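Local coordinates for peptidase M16 inactive domain family protein (Pseudomonas fluorescens, PDB 3GWB) that is of unproven function but belongs to the M16 peptidase family, whose members are typically metal-dependent hydrolases, at residues A[249-257]-A[323-334]; A[294-302]-A[313-322]. One frame throughout, in Å; residues are numbered along the deposited sequence.

Contact 1: residues A[249-257]-A[323-334]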
loop_
_atom_site.group_PDB
_atom_site.type_symbol
_atom_site.label_atom_id
_atom_site.label_comp_id
_atom_site.label_asym_id
_atom_site.label_seq_id
_atom_site.Cartn_x
_atom_site.Cartn_y
_atom_site.Cartn_z
ATOM N N GLN A 249 1.821 -10.640 -21.855
ATOM C CA GLN A 249 0.363 -10.560 -21.743
ATOM C C GLN A 249 0.000 -9.294 -22.491
ATOM O O GLN A 249 0.883 -8.532 -22.851
ATOM C CB GLN A 249 -0.040 -10.479 -20.287
ATOM C CG GLN A 249 0.245 -11.781 -19.525
ATOM C CD GLN A 249 -0.991 -12.576 -19.354
ATOM O OE1 GLN A 249 -0.998 -13.809 -19.426
ATOM N NE2 GLN A 249 -2.073 -11.870 -19.120
ATOM N N THR A 250 -1.269 -9.071 -22.772
ATOM C CA THR A 250 -1.626 -7.830 -23.433
ATOM C C THR A 250 -2.632 -7.057 -22.609
ATOM O O THR A 250 -3.616 -7.612 -22.129
ATOM C CB THR A 250 -2.214 -8.032 -24.862
ATOM O OG1 THR A 250 -3.278 -8.989 -24.820
ATOM C CG2 THR A 250 -1.150 -8.480 -25.841
ATOM N N SER A 251 -2.359 -5.772 -22.433
ATOM C CA SER A 251 -3.232 -4.901 -21.667
ATOM C C SER A 251 -4.217 -4.222 -22.603
ATOM O O SER A 251 -3.817 -3.621 -23.599
ATOM C CB SER A 251 -2.403 -3.849 -20.931
ATOM O OG SER A 251 -3.210 -2.751 -20.549
ATOM N N LEU A 252 -5.502 -4.328 -22.276
ATOM C CA LEU A 252 -6.569 -3.744 -23.081
ATOM C C LEU A 252 -7.329 -2.687 -22.286
ATOM O O LEU A 252 -7.765 -2.937 -21.162
ATOM C CB LEU A 252 -7.558 -4.830 -23.514
ATOM C CG LEU A 252 -7.078 -5.987 -24.388
ATOM C CD1 LEU A 252 -8.173 -7.046 -24.448
ATOM C CD2 LEU A 252 -6.732 -5.475 -25.782
HETATM N N MSE A 253 -7.500 -1.512 -22.876
HETATM C CA MSE A 253 -8.227 -0.439 -22.217
HETATM C C MSE A 253 -9.161 0.238 -23.208
HETATM O O MSE A 253 -8.751 0.609 -24.308
HETATM C CB MSE A 253 -7.254 0.593 -21.647
HETATM C CG MSE A 253 -6.251 0.027 -20.666
HETATM SE SE MSE A 253 -5.374 1.360 -19.846
HETATM C CE MSE A 253 -6.635 1.964 -18.771
ATOM N N LEU A 254 -10.420 0.379 -22.816
ATOM C CA LEU A 254 -11.420 1.026 -23.655
ATOM C C LEU A 254 -12.001 2.147 -22.820
ATOM O O LEU A 254 -12.153 2.003 -21.609
ATOM C CB LEU A 254 -12.533 0.053 -24.048
ATOM C CG LEU A 254 -12.146 -1.222 -24.797
ATOM C CD1 LEU A 254 -11.545 -2.224 -23.823
ATOM C CD2 LEU A 254 -13.383 -1.819 -25.457
ATOM N N ALA A 255 -12.335 3.263 -23.458
ATOM C CA ALA A 255 -12.876 4.383 -22.717
ATOM C C ALA A 255 -13.496 5.452 -23.595
ATOM O O ALA A 255 -13.314 5.470 -24.811
ATOM C CB ALA A 255 -11.771 5.011 -21.857
ATOM N N GLN A 256 -14.236 6.337 -22.938
ATOM C CA GLN A 256 -14.890 7.471 -23.564
ATOM C C GLN A 256 -15.277 8.364 -22.408
ATOM O O GLN A 256 -15.157 7.959 -21.249
ATOM C CB GLN A 256 -16.128 7.041 -24.355
ATOM C CG GLN A 256 -17.140 6.204 -23.600
ATOM C CD GLN A 256 -18.320 5.823 -24.485
ATOM O OE1 GLN A 256 -19.252 6.613 -24.679
ATOM N NE2 GLN A 256 -18.269 4.622 -25.048
ATOM N N LEU A 257 -15.719 9.579 -22.706
ATOM C CA LEU A 257 -16.097 10.501 -21.651
ATOM C C LEU A 257 -17.312 9.998 -20.893
ATOM O O LEU A 257 -18.309 9.598 -21.493
ATOM C CB LEU A 257 -16.388 11.885 -22.231
ATOM C CG LEU A 257 -15.191 12.620 -22.837
ATOM C CD1 LEU A 257 -15.629 14.003 -23.319
ATOM C CD2 LEU A 257 -14.094 12.751 -21.789
ATOM N N SER A 323 -5.696 -11.560 -27.336
ATOM C CA SER A 323 -6.081 -10.150 -27.274
ATOM C C SER A 323 -7.007 -9.676 -28.385
ATOM O O SER A 323 -7.979 -8.963 -28.137
ATOM C CB SER A 323 -4.831 -9.273 -27.267
ATOM O OG SER A 323 -4.130 -9.386 -28.491
ATOM N N GLU A 324 -6.687 -10.056 -29.615
ATOM C CA GLU A 324 -7.485 -9.656 -30.762
ATOM C C GLU A 324 -8.943 -10.118 -30.611
ATOM O O GLU A 324 -9.881 -9.347 -30.832
ATOM C CB GLU A 324 -6.858 -10.238 -32.033
ATOM C CG GLU A 324 -5.316 -10.160 -32.042
ATOM C CD GLU A 324 -4.627 -11.399 -31.434
ATOM O OE1 GLU A 324 -5.137 -11.963 -30.449
ATOM O OE2 GLU A 324 -3.557 -11.800 -31.941
ATOM N N GLY A 325 -9.127 -11.374 -30.218
ATOM C CA GLY A 325 -10.468 -11.902 -30.055
ATOM C C GLY A 325 -11.157 -11.424 -28.789
ATOM O O GLY A 325 -12.365 -11.191 -28.780
ATOM N N THR A 326 -10.390 -11.276 -27.715
ATOM C CA THR A 326 -10.945 -10.834 -26.445
ATOM C C THR A 326 -11.480 -9.407 -26.535
ATOM O O THR A 326 -12.511 -9.089 -25.941
ATOM C CB THR A 326 -9.890 -10.922 -25.324
ATOM O OG1 THR A 326 -9.375 -12.259 -25.265
ATOM C CG2 THR A 326 -10.513 -10.585 -23.973
ATOM N N LEU A 327 -10.786 -8.552 -27.276
ATOM C CA LEU A 327 -11.213 -7.167 -27.436
ATOM C C LEU A 327 -12.557 -7.094 -28.156
ATOM O O LEU A 327 -13.404 -6.269 -27.819
ATOM C CB LEU A 327 -10.167 -6.366 -28.219
ATOM C CG LEU A 327 -10.536 -4.909 -28.534
ATOM C CD1 LEU A 327 -10.702 -4.120 -27.246
ATOM C CD2 LEU A 327 -9.455 -4.279 -29.403
ATOM N N LYS A 328 -12.741 -7.950 -29.160
ATOM C CA LYS A 328 -13.987 -7.987 -29.915
ATOM C C LYS A 328 -15.104 -8.433 -28.990
ATOM O O LYS A 328 -16.200 -7.879 -29.020
ATOM C CB LYS A 328 -13.893 -8.976 -31.078
ATOM C CG LYS A 328 -12.760 -8.713 -32.050
ATOM C CD LYS A 328 -12.963 -7.428 -32.830
ATOM C CE LYS A 328 -11.848 -7.228 -33.854
ATOM N NZ LYS A 328 -11.737 -8.378 -34.792
ATOM N N LEU A 329 -14.816 -9.450 -28.179
ATOM C CA LEU A 329 -15.788 -9.990 -27.235
ATOM C C LEU A 329 -16.256 -8.919 -26.257
ATOM O O LEU A 329 -17.454 -8.728 -26.069
ATOM C CB LEU A 329 -15.183 -11.170 -26.455
ATOM C CG LEU A 329 -15.974 -11.738 -25.267
ATOM C CD1 LEU A 329 -17.294 -12.322 -25.754
ATOM C CD2 LEU A 329 -15.146 -12.804 -24.551
ATOM N N VAL A 330 -15.307 -8.227 -25.634
ATOM C CA VAL A 330 -15.647 -7.180 -24.674
ATOM C C VAL A 330 -16.532 -6.132 -25.335
ATOM O O VAL A 330 -17.528 -5.695 -24.758
ATOM C CB VAL A 330 -14.376 -6.498 -24.118
ATOM C CG1 VAL A 330 -14.748 -5.262 -23.316
ATOM C CG2 VAL A 330 -13.622 -7.471 -23.230
ATOM N N GLN A 331 -16.163 -5.722 -26.544
ATOM C CA GLN A 331 -16.951 -4.730 -27.267
ATOM C C GLN A 331 -18.369 -5.241 -27.527
ATOM O O GLN A 331 -19.334 -4.500 -27.360
ATOM C CB GLN A 331 -16.277 -4.371 -28.594
ATOM C CG GLN A 331 -14.987 -3.586 -28.433
ATOM C CD GLN A 331 -14.353 -3.223 -29.763
ATOM O OE1 GLN A 331 -13.959 -4.099 -30.534
ATOM N NE2 GLN A 331 -14.251 -1.925 -30.038
ATOM N N ASP A 332 -18.491 -6.504 -27.929
ATOM C CA ASP A 332 -19.801 -7.095 -28.200
ATOM C C ASP A 332 -20.607 -7.163 -26.913
ATOM O O ASP A 332 -21.799 -6.871 -26.908
ATOM C CB ASP A 332 -19.667 -8.510 -28.778
ATOM C CG ASP A 332 -18.900 -8.540 -30.085
ATOM O OD1 ASP A 332 -19.202 -7.714 -30.975
ATOM O OD2 ASP A 332 -18.002 -9.402 -30.228
ATOM N N VAL A 333 -19.959 -7.567 -25.826
ATOM C CA VAL A 333 -20.633 -7.645 -24.537
ATOM C C VAL A 333 -21.117 -6.257 -24.137
ATOM O O VAL A 333 -22.209 -6.098 -23.591
ATOM C CB VAL A 333 -19.689 -8.169 -23.443
ATOM C CG1 VAL A 333 -20.329 -7.997 -22.078
ATOM C CG2 VAL A 333 -19.366 -9.634 -23.698
ATOM N N PHE A 334 -20.295 -5.251 -24.403
ATOM C CA PHE A 334 -20.648 -3.878 -24.069
ATOM C C PHE A 334 -21.828 -3.418 -24.920
ATOM O O PHE A 334 -22.789 -2.839 -24.410
ATOM C CB PHE A 334 -19.457 -2.954 -24.315
ATOM C CG PHE A 334 -19.737 -1.516 -24.015
ATOM C CD1 PHE A 334 -20.067 -1.117 -22.729
ATOM C CD2 PHE A 334 -19.660 -0.554 -25.018
ATOM C CE1 PHE A 334 -20.319 0.219 -22.436
ATOM C CE2 PHE A 334 -19.910 0.789 -24.737
ATOM C CZ PHE A 334 -20.239 1.174 -23.442
#

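Contact 2: residues A[294-302]-A[313-322]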
loop_
_atom_site.group_PDB
_atom_site.type_symbol
_atom_site.label_atom_id
_atom_site.label_comp_id
_atom_site.label_asym_id
_atom_site.label_seq_id
_atom_site.Cartn_x
_atom_site.Cartn_y
_atom_site.Cartn_z
ATOM N N GLY A 294 -12.713 -18.069 -19.823
ATOM C CA GLY A 294 -11.422 -18.190 -19.165
ATOM C C GLY A 294 -10.325 -17.393 -19.855
ATOM O O GLY A 294 -9.182 -17.843 -19.939
ATOM N N LEU A 295 -10.664 -16.198 -20.334
ATOM C CA LEU A 295 -9.705 -15.346 -21.038
ATOM C C LEU A 295 -8.987 -14.303 -20.181
ATOM O O LEU A 295 -8.118 -13.580 -20.678
ATOM C CB LEU A 295 -10.407 -14.639 -22.197
ATOM C CG LEU A 295 -10.803 -15.540 -23.367
ATOM C CD1 LEU A 295 -11.832 -14.837 -24.235
ATOM C CD2 LEU A 295 -9.551 -15.901 -24.172
ATOM N N THR A 296 -9.336 -14.225 -18.900
ATOM C CA THR A 296 -8.718 -13.245 -18.018
ATOM C C THR A 296 -9.033 -13.524 -16.553
ATOM O O THR A 296 -9.931 -14.297 -16.237
ATOM C CB THR A 296 -9.233 -11.838 -18.345
ATOM O OG1 THR A 296 -8.569 -10.870 -17.528
ATOM C CG2 THR A 296 -10.718 -11.764 -18.078
ATOM N N TYR A 297 -8.292 -12.886 -15.656
ATOM C CA TYR A 297 -8.541 -13.066 -14.238
ATOM C C TYR A 297 -9.298 -11.859 -13.710
ATOM O O TYR A 297 -9.880 -11.903 -12.630
ATOM C CB TYR A 297 -7.229 -13.257 -13.475
ATOM C CG TYR A 297 -6.594 -14.607 -13.734
ATOM C CD1 TYR A 297 -7.315 -15.780 -13.535
ATOM C CD2 TYR A 297 -5.291 -14.710 -14.212
ATOM C CE1 TYR A 297 -6.757 -17.025 -13.816
ATOM C CE2 TYR A 297 -4.722 -15.953 -14.494
ATOM C CZ TYR A 297 -5.465 -17.104 -14.296
ATOM O OH TYR A 297 -4.931 -18.335 -14.599
ATOM N N GLY A 298 -9.307 -10.781 -14.485
ATOM C CA GLY A 298 -10.018 -9.601 -14.038
ATOM C C GLY A 298 -10.333 -8.588 -15.115
ATOM O O GLY A 298 -9.441 -8.107 -15.809
ATOM N N VAL A 299 -11.615 -8.276 -15.262
ATOM C CA VAL A 299 -12.054 -7.284 -16.232
ATOM C C VAL A 299 -13.002 -6.398 -15.451
ATOM O O VAL A 299 -13.992 -6.874 -14.893
ATOM C CB VAL A 299 -12.818 -7.903 -17.419
ATOM C CG1 VAL A 299 -13.134 -6.832 -18.454
ATOM C CG2 VAL A 299 -11.989 -8.982 -18.047
ATOM N N TYR A 300 -12.680 -5.114 -15.402
ATOM C CA TYR A 300 -13.481 -4.152 -14.665
ATOM C C TYR A 300 -13.795 -2.916 -15.489
ATOM O O TYR A 300 -13.033 -2.531 -16.379
ATOM C CB TYR A 300 -12.732 -3.746 -13.396
ATOM C CG TYR A 300 -12.295 -4.938 -12.589
ATOM C CD1 TYR A 300 -13.216 -5.672 -11.847
ATOM C CD2 TYR A 300 -10.971 -5.381 -12.625
ATOM C CE1 TYR A 300 -12.833 -6.818 -11.155
ATOM C CE2 TYR A 300 -10.577 -6.527 -11.940
ATOM C CZ TYR A 300 -11.513 -7.242 -11.212
ATOM O OH TYR A 300 -11.149 -8.389 -10.550
ATOM N N SER A 301 -14.930 -2.301 -15.180
ATOM C CA SER A 301 -15.359 -1.093 -15.861
ATOM C C SER A 301 -15.780 -0.111 -14.775
ATOM O O SER A 301 -16.079 -0.516 -13.647
ATOM C CB SER A 301 -16.540 -1.393 -16.789
ATOM O OG SER A 301 -17.709 -1.685 -16.041
ATOM N N GLY A 302 -15.798 1.175 -15.101
ATOM C CA GLY A 302 -16.195 2.146 -14.107
ATOM C C GLY A 302 -16.094 3.591 -14.531
ATOM O O GLY A 302 -15.332 3.947 -15.432
HETATM N N MSE A 313 -14.267 3.854 -18.190
HETATM C CA MSE A 313 -13.206 2.995 -18.673
HETATM C C MSE A 313 -13.392 1.521 -18.339
HETATM O O MSE A 313 -13.954 1.173 -17.302
HETATM C CB MSE A 313 -11.885 3.495 -18.083
HETATM C CG MSE A 313 -10.628 2.918 -18.687
HETATM SE SE MSE A 313 -9.186 3.743 -17.968
HETATM C CE MSE A 313 -9.611 5.473 -18.267
ATOM N N ILE A 314 -12.923 0.667 -19.243
ATOM C CA ILE A 314 -12.972 -0.780 -19.071
ATOM C C ILE A 314 -11.542 -1.244 -19.262
ATOM O O ILE A 314 -10.884 -0.828 -20.215
ATOM C CB ILE A 314 -13.810 -1.474 -20.155
ATOM C CG1 ILE A 314 -15.271 -1.049 -20.044
ATOM C CG2 ILE A 314 -13.657 -2.991 -20.030
ATOM C CD1 ILE A 314 -16.127 -1.548 -21.194
ATOM N N ASN A 315 -11.049 -2.092 -18.368
ATOM C CA ASN A 315 -9.683 -2.580 -18.517
ATOM C C ASN A 315 -9.511 -4.036 -18.115
ATOM O O ASN A 315 -10.211 -4.544 -17.239
ATOM C CB ASN A 315 -8.717 -1.716 -17.714
ATOM C CG ASN A 315 -8.967 -1.799 -16.234
ATOM O OD1 ASN A 315 -9.930 -1.229 -15.720
ATOM N ND2 ASN A 315 -8.107 -2.525 -15.533
ATOM N N LEU A 316 -8.571 -4.702 -18.773
ATOM C CA LEU A 316 -8.282 -6.098 -18.496
ATOM C C LEU A 316 -6.952 -6.469 -19.128
ATOM O O LEU A 316 -6.365 -5.691 -19.890
ATOM C CB LEU A 316 -9.382 -7.009 -19.059
ATOM C CG LEU A 316 -9.447 -7.172 -20.586
ATOM C CD1 LEU A 316 -10.309 -8.372 -20.944
ATOM C CD2 LEU A 316 -10.003 -5.913 -21.216
ATOM N N GLN A 317 -6.485 -7.667 -18.806
ATOM C CA GLN A 317 -5.231 -8.197 -19.326
ATOM C C GLN A 317 -5.508 -9.632 -19.773
ATOM O O GLN A 317 -6.240 -10.356 -19.111
ATOM C CB GLN A 317 -4.165 -8.170 -18.225
ATOM C CG GLN A 317 -2.804 -8.700 -18.631
ATOM C CD GLN A 317 -1.741 -8.445 -17.570
ATOM O OE1 GLN A 317 -1.426 -7.296 -17.257
ATOM N NE2 GLN A 317 -1.186 -9.519 -17.010
ATOM N N THR A 318 -4.941 -10.027 -20.904
ATOM C CA THR A 318 -5.140 -11.370 -21.435
ATOM C C THR A 318 -3.877 -11.831 -22.143
ATOM O O THR A 318 -2.950 -11.049 -22.344
ATOM C CB THR A 318 -6.286 -11.409 -22.470
ATOM O OG1 THR A 318 -5.977 -10.530 -23.558
ATOM C CG2 THR A 318 -7.599 -10.976 -21.839
ATOM N N ARG A 319 -3.847 -13.105 -22.519
ATOM C CA ARG A 319 -2.706 -13.652 -23.235
ATOM C C ARG A 319 -2.638 -12.896 -24.561
ATOM O O ARG A 319 -3.667 -12.644 -25.189
ATOM C CB ARG A 319 -2.904 -15.145 -23.497
ATOM C CG ARG A 319 -3.315 -15.940 -22.270
ATOM C CD ARG A 319 -3.316 -17.437 -22.547
ATOM N NE ARG A 319 -1.963 -17.993 -22.548
ATOM C CZ ARG A 319 -1.181 -18.043 -21.473
ATOM N NH1 ARG A 319 -1.615 -17.572 -20.309
ATOM N NH2 ARG A 319 0.039 -18.561 -21.559
ATOM N N ALA A 320 -1.426 -12.533 -24.973
ATOM C CA ALA A 320 -1.211 -11.789 -26.211
ATOM C C ALA A 320 -1.909 -12.408 -27.419
ATOM O O ALA A 320 -2.486 -11.699 -28.246
ATOM C CB ALA A 320 0.286 -11.664 -26.484
ATOM N N GLU A 321 -1.856 -13.730 -27.517
ATOM C CA GLU A 321 -2.467 -14.441 -28.632
ATOM C C GLU A 321 -3.992 -14.448 -28.590
ATOM O O GLU A 321 -4.636 -14.848 -29.557
ATOM C CB GLU A 321 -1.951 -15.881 -28.683
ATOM C CG GLU A 321 -1.971 -16.586 -27.340
ATOM C CD GLU A 321 -1.709 -18.075 -27.458
ATOM O OE1 GLU A 321 -0.765 -18.459 -28.184
ATOM O OE2 GLU A 321 -2.443 -18.862 -26.817
HETATM N N MSE A 322 -4.569 -14.008 -27.477
HETATM C CA MSE A 322 -6.024 -13.976 -27.351
HETATM C C MSE A 322 -6.586 -12.550 -27.339
HETATM O O MSE A 322 -7.800 -12.359 -27.344
HETATM C CB MSE A 322 -6.456 -14.693 -26.065
HETATM C CG MSE A 322 -6.038 -16.158 -25.979
HETATM SE SE MSE A 322 -6.895 -17.245 -27.155
HETATM C CE MSE A 322 -5.774 -17.225 -28.504
HETATM O O HOH W 1 -6.025 -11.319 -16.163
HETATM O O HOH W 2 -6.769 -8.691 -16.063
#

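Contact 1: residues A[249-257]-A[323-334]
Leu254 is the main bump on the strand: its CD2 drops into a hollow on helix 323-334 bounded by Leu327, Val330 and Gln331. CD2 lies 3.8 Å from Gln331 CG and 4.0 Å from Leu327 CD1, and Val330 CG1 closes the third side at 4.3 Å. Leu327 reaches up to close this hollow because its CG is anti to the backbone N (chi1 176°). Two residues back, Leu252 lays CD1 over the first helical turn, 4.1 Å from Leu327 N and close to Ser323 O, so a methyl covers a backbone hydrogen bond already made inside the helix; Thr326 CG2 flanks it. Here a helix lies on one face of a mixed five-stranded sheet, nearly aligned with strand 249-257 (24° between their directions). Strand alternation turns Leu252 and Leu254 to the helix, while Met253 faces helix 147-160. Small residues suit the near end, where the helix comes closest to the strand: Ser323 CB is only 2.9 Å from Thr250 OG1. Both hydroxyls are occupied, Thr250 OG1 with Thr318 O and Ser323 OG with Ala320 O. At the far end the gap is wider, and longer side chains span it. Gln256 NE2 comes obliquely to the Phe334 ring, 4.2 Å from CE2, its amide plane 69° from the ring, while the same NE2 is held by Asn409 O.

Contact 2: residues A[294-302]-A[313-322]
Val299 and Leu316 lie side by side and point the same way, with Val299 CG2 pressed to 3.4 Å from Leu316 CD1, tighter than usual van der Waals contact. The other Val299 branch, CG1, is anti to the backbone N (chi1 -175°), which directs it to Ile314 CG2 at 4.2 Å. Branched residues suit this face, because Leu285 and Val289 of helix 284-292 cover Val299. Toward one end Leu295 crosses Met322 at about a right angle, its CD2 3.8 Å from Met322 CB; toward the other, the compact Ser301 leaves its CB against Ile314 CG1 at 3.5 Å. Between the side chains run the backbone bonds. Tyr300 and Asn315 form a hydrogen-bonded antiparallel pair, the Asn315 N to Tyr300 O bond being the shorter at 2.8 Å, and Gly302 and Met313 form the next. Gly298 suits its place, since a CB there would run into the Tyr300 ring. Next to Val299 waters take over from direct amide bonds: water 2 joins Gly298 O to Gln317 N, and water 1 joins Tyr297 N to Gln317 O. Thr296 OG1 also donates to Gln317 O (2.9 Å), tilted 17° from the carbonyl plane, and accepts from Gly298 N at 3.1 Å. Replacing Thr296 by an alanine removes the hydroxyl, which would probably cost Gly298 N its acceptor and Gln317 O one of its donors, leaving the turn freer to shift. Because Thr296 OG1 both closes its own turn and holds the facing strand 313-319, it continues the pairing where direct backbone bonds stop. The whole is a beta hairpin at the edge of the chain's five-stranded sheet, entered through an ST turn.

How the contacts relate
Contact 1 is core and contact 2 only partly buried, yet they build one layered unit. Strands 249-257 and 311-319 are neighbours in the sheet, joined by bonds such as the probable one from Ile314 N to Leu254 O (2.8 Å), and strand 311-319 is followed, after the short turn 320-322, by helix 323-340. Contact 1 therefore stacks a helix on an inner strand through side chains, chiefly leucines, whereas contact 2 pairs an outer strand within the sheet through backbone amides, with waters where the pairing opens. The apolar sides merge: Leu316 touches both Leu252 and Thr326. Away from them, Tyr297 and Gln317 of contact 2 reach the second subunit.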